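Local coordinates for cell death abnormality protein 2 (Caenorhabditis elegans, PDB 3QWX) that acts as a Crk-family SH2-SH3 signalling adaptor that works with CED-5 and CED-12 in cell-corpse engulfment and distal tip cell migration, at residues Val33-Phe38 and Thr52-Asp57; Gly123-Thr128 and Phe137-Arg142; Ser43-Glu48 and His64-Arg69; Phe9-Phe14 and Asp91-Leu96. All coordinates share one frame; numbering follows the deposited sequence.

Contact 1. Residues Val33-Phe38 and Thr52-Asp57; sequences VSIGTF and TVREAD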
loop_
_atom_site.group_PDB
_atom_site.type_symbol
_atom_site.label_atom_id
_atom_site.label_comp_id
_atom_site.label_asym_id
_atom_site.label_seq_id
_atom_site.Cartn_x
_atom_site.Cartn_y
_atom_site.Cartn_z
ATOM N N VAL A 33 -6.297 14.289 -5.762
ATOM C CA VAL A 33 -5.230 13.738 -4.921
ATOM C C VAL A 33 -4.255 14.835 -4.488
ATOM O O VAL A 33 -3.704 15.552 -5.326
ATOM C CB VAL A 33 -4.455 12.616 -5.656
ATOM C CG1 VAL A 33 -3.251 12.151 -4.824
ATOM C CG2 VAL A 33 -5.380 11.458 -5.972
ATOM N N SER A 34 -4.041 14.962 -3.178
ATOM C CA SER A 34 -3.200 16.039 -2.652
ATOM C C SER A 34 -1.718 15.702 -2.745
ATOM O O SER A 34 -1.328 14.535 -2.714
ATOM C CB SER A 34 -3.582 16.369 -1.211
ATOM O OG SER A 34 -3.534 15.212 -0.400
ATOM N N ILE A 35 -0.891 16.726 -2.886
ATOM C CA ILE A 35 0.543 16.500 -2.936
ATOM C C ILE A 35 0.993 15.832 -1.637
ATOM O O ILE A 35 0.512 16.166 -0.562
ATOM C CB ILE A 35 1.301 17.814 -3.212
ATOM C CG1 ILE A 35 1.033 18.277 -4.652
ATOM C CG2 ILE A 35 2.796 17.621 -3.000
ATOM C CD1 ILE A 35 1.513 19.722 -4.937
ATOM N N GLY A 36 1.890 14.860 -1.736
ATOM C CA GLY A 36 2.363 14.154 -0.555
ATOM C C GLY A 36 1.676 12.805 -0.371
ATOM O O GLY A 36 2.066 12.001 0.501
ATOM N N THR A 37 0.645 12.556 -1.175
ATOM C CA THR A 37 -0.036 11.256 -1.133
ATOM C C THR A 37 0.850 10.214 -1.819
ATOM O O THR A 37 1.439 10.482 -2.866
ATOM C CB THR A 37 -1.432 11.324 -1.800
ATOM O OG1 THR A 37 -2.139 12.455 -1.293
ATOM C CG2 THR A 37 -2.248 10.079 -1.516
ATOM N N PHE A 38 0.954 9.032 -1.223
ATOM C CA PHE A 38 1.865 8.009 -1.731
ATOM C C PHE A 38 1.337 6.593 -1.506
ATOM O O PHE A 38 0.440 6.360 -0.683
ATOM C CB PHE A 38 3.238 8.144 -1.048
ATOM C CG PHE A 38 3.222 7.751 0.399
ATOM C CD1 PHE A 38 2.819 8.651 1.374
ATOM C CD2 PHE A 38 3.573 6.471 0.781
ATOM C CE1 PHE A 38 2.784 8.291 2.708
ATOM C CE2 PHE A 38 3.536 6.095 2.125
ATOM C CZ PHE A 38 3.134 7.010 3.086
ATOM N N THR A 52 5.417 5.173 -5.096
ATOM C CA THR A 52 4.792 6.117 -6.037
ATOM C C THR A 52 4.141 7.281 -5.271
ATOM O O THR A 52 3.369 7.057 -4.337
ATOM C CB THR A 52 3.729 5.408 -6.952
ATOM O OG1 THR A 52 4.336 4.300 -7.625
ATOM C CG2 THR A 52 3.171 6.372 -8.002
ATOM N N VAL A 53 4.467 8.514 -5.673
ATOM C CA VAL A 53 4.108 9.722 -4.928
ATOM C C VAL A 53 3.579 10.843 -5.841
ATOM O O VAL A 53 4.129 11.100 -6.906
ATOM C CB VAL A 53 5.329 10.293 -4.139
ATOM C CG1 VAL A 53 4.875 11.258 -3.050
ATOM C CG2 VAL A 53 6.152 9.183 -3.528
ATOM N N ARG A 54 2.511 11.504 -5.412
ATOM C CA ARG A 54 2.048 12.735 -6.059
ATOM C C ARG A 54 2.876 13.876 -5.473
ATOM O O ARG A 54 2.772 14.176 -4.279
ATOM C CB ARG A 54 0.566 12.957 -5.752
ATOM C CG ARG A 54 -0.017 14.274 -6.257
ATOM C CD ARG A 54 0.021 14.399 -7.771
ATOM N NE ARG A 54 -0.798 15.528 -8.215
ATOM C CZ ARG A 54 -2.106 15.445 -8.474
ATOM N NH1 ARG A 54 -2.731 14.280 -8.346
ATOM N NH2 ARG A 54 -2.788 16.517 -8.873
ATOM N N GLU A 55 3.719 14.485 -6.300
ATOM C CA GLU A 55 4.694 15.462 -5.808
ATOM C C GLU A 55 4.460 16.863 -6.359
ATOM O O GLU A 55 5.047 17.836 -5.885
ATOM C CB GLU A 55 6.124 14.994 -6.109
ATOM C CG GLU A 55 6.504 13.741 -5.318
ATOM C CD GLU A 55 7.982 13.456 -5.322
ATOM O OE1 GLU A 55 8.777 14.331 -4.903
ATOM O OE2 GLU A 55 8.354 12.346 -5.734
ATOM N N ALA A 56 3.601 16.966 -7.361
ATOM C CA ALA A 56 3.293 18.261 -7.955
ATOM C C ALA A 56 1.902 18.234 -8.573
ATOM O O ALA A 56 1.369 17.171 -8.867
ATOM C CB ALA A 56 4.346 18.626 -9.004
ATOM N N ASP A 57 1.319 19.408 -8.773
ATOM C CA ASP A 57 0.034 19.497 -9.449
ATOM C C ASP A 57 0.214 19.550 -10.967
ATOM O O ASP A 57 -0.443 18.810 -11.701
ATOM C CB ASP A 57 -0.776 20.680 -8.917
ATOM C CG ASP A 57 -1.493 20.348 -7.612
ATOM O OD1 ASP A 57 -1.671 19.140 -7.320
ATOM O OD2 ASP A 57 -1.881 21.285 -6.879
#
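Val33 meets the side chain of Arg54 at the start of the contact. Val33 O lies over one face of the Arg54 guanidinium, 3.4 Å from NH1, at an angle too poor for a hydrogen bond. NH1 bonds instead to the carbonyls of Leu28 and Glu30, at and just after the end of helix 21-29. NE bonds to Ala56 O, and NH2 makes a salt bridge to Asp57 OD1, whose hydrogen bond is weak. The bend of Arg54 at chi2 (63°) brings the guanidinium beside Ala56 and Asp57, just beyond the strand. Ser34 opens a type II turn that ends at Thr37, and its O accepts both N and OG1 of Thr37. Ile35 reaches over the facing loop, with CD1 3.8 Å from Ala56 CA. Gly36, with positive phi, gives its N to Arg54 O at 2.8 Å in a nearly straight bond. The turn leads into the hairpin of strands 37-42 and 49-54, part of the central sheet of the SH2 domain. Thr37 O takes Arg54 N at 2.9 Å. Phe38 pairs with Val53 in an antiparallel non-hydrogen-bonded pair. Phe38 CB lies 4.0 Å from Val53 CG2, while its ring leads away to edge-to-face contacts with Phe6 and Phe14.

Contact 2. Residues Gly123-Thr128 and Phe137-Arg142; sequences GTFKFT and FEQGER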
loop_
_atom_site.group_PDB
_atom_site.type_symbol
_atom_site.label_atom_id
_atom_site.label_comp_id
_atom_site.label_asym_id
_atom_site.label_seq_id
_atom_site.Cartn_x
_atom_site.Cartn_y
_atom_site.Cartn_z
ATOM N N GLY A 123 -19.212 -9.288 8.274
ATOM C CA GLY A 123 -19.014 -10.702 8.023
ATOM C C GLY A 123 -20.219 -11.486 8.513
ATOM O O GLY A 123 -20.656 -11.312 9.648
ATOM N N THR A 124 -20.774 -12.330 7.654
ATOM C CA THR A 124 -21.934 -13.137 8.042
ATOM C C THR A 124 -21.469 -14.522 8.508
ATOM O O THR A 124 -22.183 -15.234 9.216
ATOM C CB THR A 124 -22.953 -13.278 6.900
ATOM O OG1 THR A 124 -22.311 -13.853 5.760
ATOM C CG2 THR A 124 -23.530 -11.924 6.522
ATOM N N PHE A 125 -20.262 -14.894 8.098
ATOM C CA PHE A 125 -19.627 -16.121 8.551
ATOM C C PHE A 125 -18.147 -15.816 8.763
ATOM O O PHE A 125 -17.634 -14.820 8.253
ATOM C CB PHE A 125 -19.788 -17.243 7.513
ATOM C CG PHE A 125 -21.223 -17.544 7.144
ATOM C CD1 PHE A 125 -21.809 -16.944 6.042
ATOM C CD2 PHE A 125 -21.977 -18.437 7.898
ATOM C CE1 PHE A 125 -23.125 -17.211 5.702
ATOM C CE2 PHE A 125 -23.292 -18.708 7.569
ATOM C CZ PHE A 125 -23.870 -18.093 6.467
ATOM N N LYS A 126 -17.459 -16.660 9.520
ATOM C CA LYS A 126 -16.020 -16.505 9.675
ATOM C C LYS A 126 -15.305 -16.926 8.384
ATOM O O LYS A 126 -15.712 -17.871 7.709
ATOM C CB LYS A 126 -15.498 -17.305 10.879
ATOM C CG LYS A 126 -14.814 -18.607 10.506
ATOM C CD LYS A 126 -14.174 -19.287 11.710
ATOM C CE LYS A 126 -14.072 -20.794 11.471
ATOM N NZ LYS A 126 -13.526 -21.541 12.647
ATOM N N PHE A 127 -14.237 -16.216 8.045
ATOM C CA PHE A 127 -13.461 -16.532 6.851
ATOM C C PHE A 127 -11.979 -16.605 7.187
ATOM O O PHE A 127 -11.367 -15.602 7.520
ATOM C CB PHE A 127 -13.705 -15.485 5.752
ATOM C CG PHE A 127 -12.955 -15.753 4.466
ATOM C CD1 PHE A 127 -13.115 -16.953 3.785
ATOM C CD2 PHE A 127 -12.119 -14.790 3.924
ATOM C CE1 PHE A 127 -12.437 -17.196 2.598
ATOM C CE2 PHE A 127 -11.435 -15.027 2.730
ATOM C CZ PHE A 127 -11.597 -16.223 2.067
ATOM N N THR A 128 -11.404 -17.797 7.092
ATOM C CA THR A 128 -9.999 -17.987 7.437
ATOM C C THR A 128 -9.084 -17.583 6.291
ATOM O O THR A 128 -7.900 -17.332 6.498
ATOM C CB THR A 128 -9.706 -19.451 7.764
ATOM O OG1 THR A 128 -9.863 -20.240 6.577
ATOM C CG2 THR A 128 -10.664 -19.956 8.845
ATOM N N PHE A 137 -11.383 -12.813 8.106
ATOM C CA PHE A 137 -12.164 -11.994 9.019
ATOM C C PHE A 137 -13.057 -12.842 9.908
ATOM O O PHE A 137 -13.255 -14.045 9.667
ATOM C CB PHE A 137 -12.987 -10.932 8.270
ATOM C CG PHE A 137 -13.923 -11.491 7.236
ATOM C CD1 PHE A 137 -13.511 -11.639 5.920
ATOM C CD2 PHE A 137 -15.222 -11.835 7.568
ATOM C CE1 PHE A 137 -14.366 -12.144 4.962
ATOM C CE2 PHE A 137 -16.090 -12.352 6.614
ATOM C CZ PHE A 137 -15.668 -12.503 5.313
ATOM N N GLU A 138 -13.599 -12.199 10.933
ATOM C CA GLU A 138 -14.445 -12.867 11.916
ATOM C C GLU A 138 -15.920 -12.656 11.566
ATOM O O GLU A 138 -16.266 -11.711 10.863
ATOM C CB GLU A 138 -14.143 -12.330 13.321
ATOM C CG GLU A 138 -12.733 -12.670 13.848
ATOM C CD GLU A 138 -12.426 -11.982 15.166
ATOM O OE1 GLU A 138 -13.313 -11.971 16.038
ATOM O OE2 GLU A 138 -11.312 -11.434 15.330
ATOM N N GLN A 139 -16.791 -13.541 12.038
ATOM C CA GLN A 139 -18.211 -13.330 11.832
ATOM C C GLN A 139 -18.576 -12.076 12.604
ATOM O O GLN A 139 -18.140 -11.901 13.738
ATOM C CB GLN A 139 -19.033 -14.500 12.358
ATOM C CG GLN A 139 -20.535 -14.294 12.208
ATOM C CD GLN A 139 -21.316 -15.511 12.644
ATOM O OE1 GLN A 139 -21.248 -15.915 13.805
ATOM N NE2 GLN A 139 -22.051 -16.117 11.709
ATOM N N GLY A 140 -19.361 -11.205 11.980
ATOM C CA GLY A 140 -19.761 -9.958 12.610
ATOM C C GLY A 140 -18.764 -8.828 12.418
ATOM O O GLY A 140 -19.019 -7.705 12.844
ATOM N N GLU A 141 -17.632 -9.108 11.774
ATOM C CA GLU A 141 -16.598 -8.085 11.614
ATOM C C GLU A 141 -16.943 -7.059 10.539
ATOM O O GLU A 141 -17.381 -7.416 9.445
ATOM C CB GLU A 141 -15.225 -8.710 11.334
ATOM C CG GLU A 141 -14.092 -7.675 11.260
ATOM C CD GLU A 141 -12.716 -8.303 11.130
ATOM O OE1 GLU A 141 -12.579 -9.525 11.363
ATOM O OE2 GLU A 141 -11.764 -7.575 10.779
ATOM N N ARG A 142 -16.722 -5.784 10.857
ATOM C CA ARG A 142 -17.031 -4.684 9.941
ATOM C C ARG A 142 -15.926 -4.511 8.901
ATOM O O ARG A 142 -14.758 -4.421 9.242
ATOM C CB ARG A 142 -17.217 -3.385 10.734
ATOM C CG ARG A 142 -17.548 -2.158 9.887
ATOM C CD ARG A 142 -17.456 -0.870 10.725
ATOM N NE ARG A 142 -17.851 0.337 9.988
ATOM C CZ ARG A 142 -17.082 0.987 9.114
ATOM N NH1 ARG A 142 -15.866 0.542 8.821
ATOM N NH2 ARG A 142 -17.536 2.090 8.519
#
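Phe127 sets its CB over one face of the Phe137 ring, a CH-pi contact with CB 3.7 Å from the ring centroid. The two residues belong to the long loop between strands 119-123 and 142-147 of the first SH3 domain, the place of the RT loop in this fold. The two rings are oblique, with planes 45° apart. The Phe127 ring goes on past this contact to Pro167. CG of Phe137 sits between its backbone N and carbonyl carbon (chi1 57°), which turns the ring in toward the other segment. Its CE2 corner reaches Gly123 CA at 3.6 Å and Phe125 O at 3.3 Å. Outside the two segments the ring packs on Val166, Tyr170 and Val171, so it is buried between the loop and the sheet. The backbones of Phe127 and Phe137 form a single antiparallel hydrogen-bonded bridge, N to O both ways. At the other end, Gly123 bonds through N to Glu141 O and through O to Gly140 N. Gly140 lies in a type II turn from Glu138 to Glu141. The Glu141 side chain is extended, and its OE1 accepts Glu138 N at 2.9 Å. Gln139 runs extended across Thr124. Its NE2 gives a nearly straight bond (176°) to Thr124 O at 2.6 Å. Thr124 O lies in the amide plane of Gln139, but NE2 stands above the carbonyl plane of Thr124.

Contact 3. Residues Ser43-Glu48 and His64-Arg69; sequences SSRPGE and HYLIER. With SO4 (sulfate ion), chain B.
The loop 43-48 makes a type II turn from Arg45 to Glu48 and comes nearest residues 64-69 of strand 62-69 at Glu48 and Glu68, with CA atoms 5.6 Å apart. It follows strand 37-42 at the place of the phosphate-binding loop of an SH2 domain. A sulfate, probably from the crystallisation liquor, sits here, bound by Ser43 OG and by N and OG of Ser44. Arg21 and Arg41 also bind it, consistent with the phosphotyrosine pocket. Ser43 OG closes an ST turn by accepting Arg45 N. The two methyls of Leu66 meet two residues of the loop. CD1 meets the edge of the Arg45 guanidinium, 3.4 Å from NE. CD2 presses on Glu48 CB at 3.3 Å. A kink at chi2 of Glu48 (-65°) brings its carboxylate over the strand backbone. The nearby Glu68 carboxylate stands almost perpendicular to it. Water 1 links Gly47 O to Arg69 NE, weakly at the arginine. Glu48 OE1 accepts Arg69 N at 3.2 Å, on its syn side and 25° out of the carboxylate plane.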
loop_
_atom_site.group_PDB
_atom_site.type_symbol
_atom_site.label_atom_id
_atom_site.label_comp_id
_atom_site.label_asym_id
_atom_site.label_seq_id
_atom_site.Cartn_x
_atom_site.Cartn_y
_atom_site.Cartn_z
ATOM N N SER A 43 7.736 -3.504 -7.717
ATOM C CA SER A 43 8.458 -3.030 -8.887
ATOM C C SER A 43 8.376 -4.039 -10.041
ATOM O O SER A 43 8.062 -5.206 -9.834
ATOM C CB SER A 43 9.926 -2.782 -8.523
ATOM O OG SER A 43 10.691 -2.454 -9.659
ATOM N N SER A 44 8.679 -3.586 -11.252
ATOM C CA SER A 44 8.829 -4.495 -12.386
ATOM C C SER A 44 10.077 -5.361 -12.183
ATOM O O SER A 44 10.245 -6.403 -12.822
ATOM C CB SER A 44 8.910 -3.721 -13.709
ATOM O OG SER A 44 10.061 -2.889 -13.775
ATOM N N ARG A 45 10.946 -4.920 -11.278
ATOM C CA ARG A 45 12.145 -5.672 -10.930
ATOM C C ARG A 45 11.855 -6.691 -9.828
ATOM O O ARG A 45 11.237 -6.359 -8.810
ATOM C CB ARG A 45 13.264 -4.720 -10.498
ATOM C CG ARG A 45 14.096 -4.217 -11.643
ATOM C CD ARG A 45 13.849 -2.754 -11.947
ATOM N NE ARG A 45 15.020 -1.927 -11.646
ATOM C CZ ARG A 45 16.170 -1.966 -12.320
ATOM N NH1 ARG A 45 16.325 -2.807 -13.339
ATOM N NH2 ARG A 45 17.173 -1.165 -11.970
ATOM N N PRO A 46 12.296 -7.945 -10.032
ATOM C CA PRO A 46 12.111 -8.995 -9.029
ATOM C C PRO A 46 12.621 -8.562 -7.656
ATOM O O PRO A 46 13.725 -8.020 -7.550
ATOM C CB PRO A 46 12.972 -10.142 -9.566
ATOM C CG PRO A 46 12.985 -9.940 -11.034
ATOM C CD PRO A 46 12.961 -8.449 -11.247
ATOM N N GLY A 47 11.814 -8.796 -6.626
ATOM C CA GLY A 47 12.216 -8.549 -5.253
ATOM C C GLY A 47 12.453 -7.103 -4.874
ATOM O O GLY A 47 13.039 -6.828 -3.823
ATOM N N GLU A 48 12.030 -6.168 -5.720
ATOM C CA GLU A 48 12.105 -4.757 -5.357
ATOM C C GLU A 48 10.705 -4.189 -5.097
ATOM O O GLU A 48 9.696 -4.762 -5.515
ATOM C CB GLU A 48 12.823 -3.935 -6.432
ATOM C CG GLU A 48 14.166 -4.503 -6.920
ATOM C CD GLU A 48 15.256 -4.538 -5.850
ATOM O OE1 GLU A 48 14.942 -4.745 -4.651
ATOM O OE2 GLU A 48 16.434 -4.372 -6.219
ATOM N N HIS A 64 7.950 7.939 -9.336
ATOM C CA HIS A 64 8.151 6.578 -8.862
ATOM C C HIS A 64 9.604 6.371 -8.431
ATOM O O HIS A 64 10.525 6.857 -9.087
ATOM C CB HIS A 64 7.828 5.589 -9.984
ATOM C CG HIS A 64 6.448 5.738 -10.545
ATOM N ND1 HIS A 64 6.135 6.668 -11.514
ATOM C CD2 HIS A 64 5.302 5.070 -10.278
ATOM C CE1 HIS A 64 4.853 6.564 -11.821
ATOM N NE2 HIS A 64 4.328 5.600 -11.090
ATOM N N TYR A 65 9.799 5.629 -7.345
ATOM C CA TYR A 65 11.129 5.358 -6.807
ATOM C C TYR A 65 11.352 3.886 -6.552
ATOM O O TYR A 65 10.556 3.232 -5.885
ATOM C CB TYR A 65 11.345 6.121 -5.499
ATOM C CG TYR A 65 11.167 7.589 -5.701
ATOM C CD1 TYR A 65 12.241 8.388 -6.081
ATOM C CD2 TYR A 65 9.921 8.173 -5.560
ATOM C CE1 TYR A 65 12.079 9.729 -6.295
ATOM C CE2 TYR A 65 9.743 9.506 -5.771
ATOM C CZ TYR A 65 10.828 10.285 -6.137
ATOM O OH TYR A 65 10.647 11.622 -6.354
ATOM N N LEU A 66 12.452 3.374 -7.079
ATOM C CA LEU A 66 12.809 1.989 -6.857
ATOM C C LEU A 66 13.437 1.886 -5.467
ATOM O O LEU A 66 14.394 2.592 -5.155
ATOM C CB LEU A 66 13.808 1.538 -7.919
ATOM C CG LEU A 66 13.951 0.053 -8.238
ATOM C CD1 LEU A 66 15.368 -0.239 -8.738
ATOM C CD2 LEU A 66 13.619 -0.805 -7.046
ATOM N N ILE A 67 12.883 1.017 -4.632
ATOM C CA ILE A 67 13.453 0.763 -3.317
ATOM C C ILE A 67 14.223 -0.548 -3.439
ATOM O O ILE A 67 13.636 -1.633 -3.508
ATOM C CB ILE A 67 12.360 0.673 -2.230
ATOM C CG1 ILE A 67 11.606 2.006 -2.108
ATOM C CG2 ILE A 67 12.952 0.215 -0.874
ATOM C CD1 ILE A 67 10.513 1.993 -1.068
ATOM N N GLU A 68 15.545 -0.437 -3.501
ATOM C CA GLU A 68 16.390 -1.601 -3.737
ATOM C C GLU A 68 16.846 -2.234 -2.439
ATOM O O GLU A 68 17.191 -1.544 -1.480
ATOM C CB GLU A 68 17.605 -1.215 -4.569
ATOM C CG GLU A 68 17.251 -0.411 -5.790
ATOM C CD GLU A 68 18.464 -0.025 -6.590
ATOM O OE1 GLU A 68 19.139 -0.937 -7.109
ATOM O OE2 GLU A 68 18.733 1.186 -6.706
ATOM N N ARG A 69 16.832 -3.556 -2.409
ATOM C CA ARG A 69 17.318 -4.287 -1.251
ATOM C C ARG A 69 18.804 -4.568 -1.419
ATOM O O ARG A 69 19.266 -4.987 -2.499
ATOM C CB ARG A 69 16.553 -5.598 -1.079
ATOM C CG ARG A 69 17.087 -6.432 0.069
ATOM C CD ARG A 69 16.081 -7.438 0.544
ATOM N NE ARG A 69 15.678 -8.342 -0.525
ATOM C CZ ARG A 69 15.137 -9.536 -0.308
ATOM N NH1 ARG A 69 14.960 -9.962 0.941
ATOM N NH2 ARG A 69 14.781 -10.300 -1.334
HETATM S S SO4 B . 8.473 -0.130 -11.993
HETATM O O1 SO4 B . 7.384 -0.973 -11.507
HETATM O O2 SO4 B . 8.552 -0.251 -13.446
HETATM O O3 SO4 B . 8.257 1.275 -11.654
HETATM O O4 SO4 B . 9.716 -0.562 -11.370
HETATM O O HOH W 1 15.597 -8.076 -3.817
HETATM O O HOH W 2 13.574 -3.929 -2.226
#

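Contact 4. Residues Phe9-Phe14 and Asp91-Leu96; sequences FEWRSF and DIPALL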
loop_
_atom_site.group_PDB
_atom_site.type_symbol
_atom_site.label_atom_id
_atom_site.label_comp_id
_atom_site.label_asym_id
_atom_site.label_seq_id
_atom_site.Cartn_x
_atom_site.Cartn_y
_atom_site.Cartn_z
ATOM N N PHE A 9 6.069 1.941 10.312
ATOM C CA PHE A 9 6.150 0.512 10.613
ATOM C C PHE A 9 4.973 -0.283 10.032
ATOM O O PHE A 9 5.070 -1.491 9.804
ATOM C CB PHE A 9 6.326 0.274 12.117
ATOM C CG PHE A 9 7.645 0.776 12.636
ATOM C CD1 PHE A 9 8.813 0.070 12.387
ATOM C CD2 PHE A 9 7.728 1.978 13.315
ATOM C CE1 PHE A 9 10.044 0.556 12.842
ATOM C CE2 PHE A 9 8.955 2.467 13.770
ATOM C CZ PHE A 9 10.106 1.751 13.523
ATOM N N GLU A 10 3.877 0.409 9.761
ATOM C CA GLU A 10 2.678 -0.241 9.225
ATOM C C GLU A 10 2.533 -0.073 7.710
ATOM O O GLU A 10 1.416 0.003 7.179
ATOM C CB GLU A 10 1.444 0.280 9.950
ATOM C CG GLU A 10 1.441 -0.075 11.431
ATOM C CD GLU A 10 1.612 -1.572 11.671
ATOM O OE1 GLU A 10 0.989 -2.375 10.930
ATOM O OE2 GLU A 10 2.374 -1.945 12.595
ATOM N N TRP A 11 3.663 -0.057 7.011
ATOM C CA TRP A 11 3.671 0.215 5.575
ATOM C C TRP A 11 2.981 -0.853 4.720
ATOM O O TRP A 11 2.567 -0.579 3.589
ATOM C CB TRP A 11 5.098 0.447 5.077
ATOM C CG TRP A 11 5.993 -0.753 5.156
ATOM C CD1 TRP A 11 6.880 -1.048 6.151
ATOM C CD2 TRP A 11 6.102 -1.810 4.193
ATOM N NE1 TRP A 11 7.538 -2.220 5.866
ATOM C CE2 TRP A 11 7.072 -2.713 4.675
ATOM C CE3 TRP A 11 5.470 -2.087 2.973
ATOM C CZ2 TRP A 11 7.423 -3.878 3.977
ATOM C CZ3 TRP A 11 5.824 -3.242 2.282
ATOM C CH2 TRP A 11 6.789 -4.120 2.785
ATOM N N ARG A 12 2.864 -2.065 5.253
ATOM C CA ARG A 12 2.206 -3.147 4.521
ATOM C C ARG A 12 0.716 -2.852 4.324
ATOM O O ARG A 12 0.071 -3.414 3.437
ATOM C CB ARG A 12 2.451 -4.499 5.203
ATOM C CG ARG A 12 3.898 -5.003 5.034
ATOM C CD ARG A 12 4.163 -6.241 5.874
ATOM N NE ARG A 12 5.503 -6.804 5.679
ATOM C CZ ARG A 12 6.603 -6.380 6.297
ATOM N NH1 ARG A 12 6.552 -5.352 7.142
ATOM N NH2 ARG A 12 7.769 -6.971 6.054
ATOM N N SER A 13 0.186 -1.935 5.129
ATOM C CA SER A 13 -1.187 -1.463 4.967
ATOM C C SER A 13 -1.324 -0.361 3.904
ATOM O O SER A 13 -2.437 -0.003 3.523
ATOM C CB SER A 13 -1.758 -0.986 6.301
ATOM O OG SER A 13 -1.699 -2.018 7.275
ATOM N N PHE A 14 -0.209 0.200 3.436
ATOM C CA PHE A 14 -0.294 1.042 2.234
ATOM C C PHE A 14 0.479 0.476 1.038
ATOM O O PHE A 14 0.933 1.212 0.151
ATOM C CB PHE A 14 -0.019 2.524 2.495
ATOM C CG PHE A 14 1.161 2.805 3.381
ATOM C CD1 PHE A 14 2.451 2.754 2.880
ATOM C CD2 PHE A 14 0.970 3.193 4.701
ATOM C CE1 PHE A 14 3.548 3.057 3.698
ATOM C CE2 PHE A 14 2.054 3.501 5.525
ATOM C CZ PHE A 14 3.342 3.423 5.022
ATOM N N ASP A 91 16.119 -0.020 7.154
ATOM C CA ASP A 91 14.897 -0.734 6.796
ATOM C C ASP A 91 13.914 0.198 6.069
ATOM O O ASP A 91 14.181 1.393 5.896
ATOM C CB ASP A 91 14.256 -1.389 8.042
ATOM C CG ASP A 91 14.022 -0.392 9.211
ATOM O OD1 ASP A 91 13.769 0.813 8.983
ATOM O OD2 ASP A 91 14.069 -0.827 10.382
ATOM N N ILE A 92 12.792 -0.360 5.629
ATOM C CA ILE A 92 11.772 0.414 4.937
ATOM C C ILE A 92 11.077 1.443 5.854
ATOM O O ILE A 92 10.763 2.546 5.420
ATOM C CB ILE A 92 10.739 -0.519 4.217
ATOM C CG1 ILE A 92 11.410 -1.255 3.046
ATOM C CG2 ILE A 92 9.536 0.276 3.726
ATOM C CD1 ILE A 92 10.586 -2.408 2.455
ATOM N N PRO A 93 10.824 1.092 7.127
ATOM C CA PRO A 93 10.215 2.154 7.939
ATOM C C PRO A 93 11.144 3.356 8.123
ATOM O O PRO A 93 10.681 4.507 8.110
ATOM C CB PRO A 93 9.917 1.446 9.268
ATOM C CG PRO A 93 9.710 -0.026 8.845
ATOM C CD PRO A 93 10.788 -0.218 7.806
ATOM N N ALA A 94 12.438 3.092 8.278
ATOM C CA ALA A 94 13.417 4.157 8.415
ATOM C C ALA A 94 13.421 5.032 7.161
ATOM O O ALA A 94 13.466 6.257 7.253
ATOM C CB ALA A 94 14.803 3.584 8.682
ATOM N N LEU A 95 13.351 4.393 5.993
ATOM C CA LEU A 95 13.296 5.102 4.718
ATOM C C LEU A 95 12.061 5.986 4.648
ATOM O O LEU A 95 12.149 7.147 4.276
ATOM C CB LEU A 95 13.296 4.106 3.545
ATOM C CG LEU A 95 13.205 4.604 2.091
ATOM C CD1 LEU A 95 13.760 3.572 1.119
ATOM C CD2 LEU A 95 11.776 4.997 1.707
ATOM N N LEU A 96 10.903 5.423 4.984
ATOM C CA LEU A 96 9.631 6.144 4.903
ATOM C C LEU A 96 9.577 7.295 5.898
ATOM O O LEU A 96 9.132 8.385 5.560
ATOM C CB LEU A 96 8.446 5.201 5.169
ATOM C CG LEU A 96 8.198 4.074 4.151
ATOM C CD1 LEU A 96 7.069 3.190 4.622
ATOM C CD2 LEU A 96 7.907 4.633 2.764
#
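Trp11 lays its indole against the first turn of the helix that starts at Ile92. Its CB touches Leu96 CD1 at 3.4 Å. A chi1 of 66° tucks CG over the backbone and sets the indole across the Ile92 side chain at about a right angle. CD1 has Pro93 CG at the ring edge, 4.0 Å away. The five-membered ring takes Ile92 CG2 over its face, 3.8 Å from the centroid and almost on the normal. Farther out, CZ2 meets Ile92 CD1 at 3.8 Å. The opposite face carries Arg12 CG. Two phenylalanines extend the packing. Pro93 CB lies over the face of the Phe9 ring, and Leu96 CD1 meets the edge of the Phe14 ring, 3.6 Å from CE1. Asp91 caps the helix, with OD1 accepting Ala94 N. The 3-10 segment 9-13 thus packs on helix 92-98 of the SH2 domain. Trp11 and Ile92 also touch Met40 of strand 37-42, and Ile92 and Leu95 reach Val82 of strand 82-84.

Overall arrangement
From the N terminus, residues 9-14 meet residues 91-96, at the start of helix 92-98, so contact 4 closes a loop that holds most of the SH2 domain. Contacts 1 and 3 both lie within that loop. They cross, their segments alternating as 33-38, 43-48, 52-57 and 64-69. Both reach the same sheet, through neighbouring strands 49-54 and 62-69, and Glu55 OE2 probably bonds to Tyr65 OH between them. Contact 4 touches contact 1 through Phe14 and Phe38, and contact 3 through Leu95 and Ile67. Contact 2 comes later, in the SH3 domain. It closes its own short loop and touches none of the others; its nearest atoms to contact 4 are about 12 Å away.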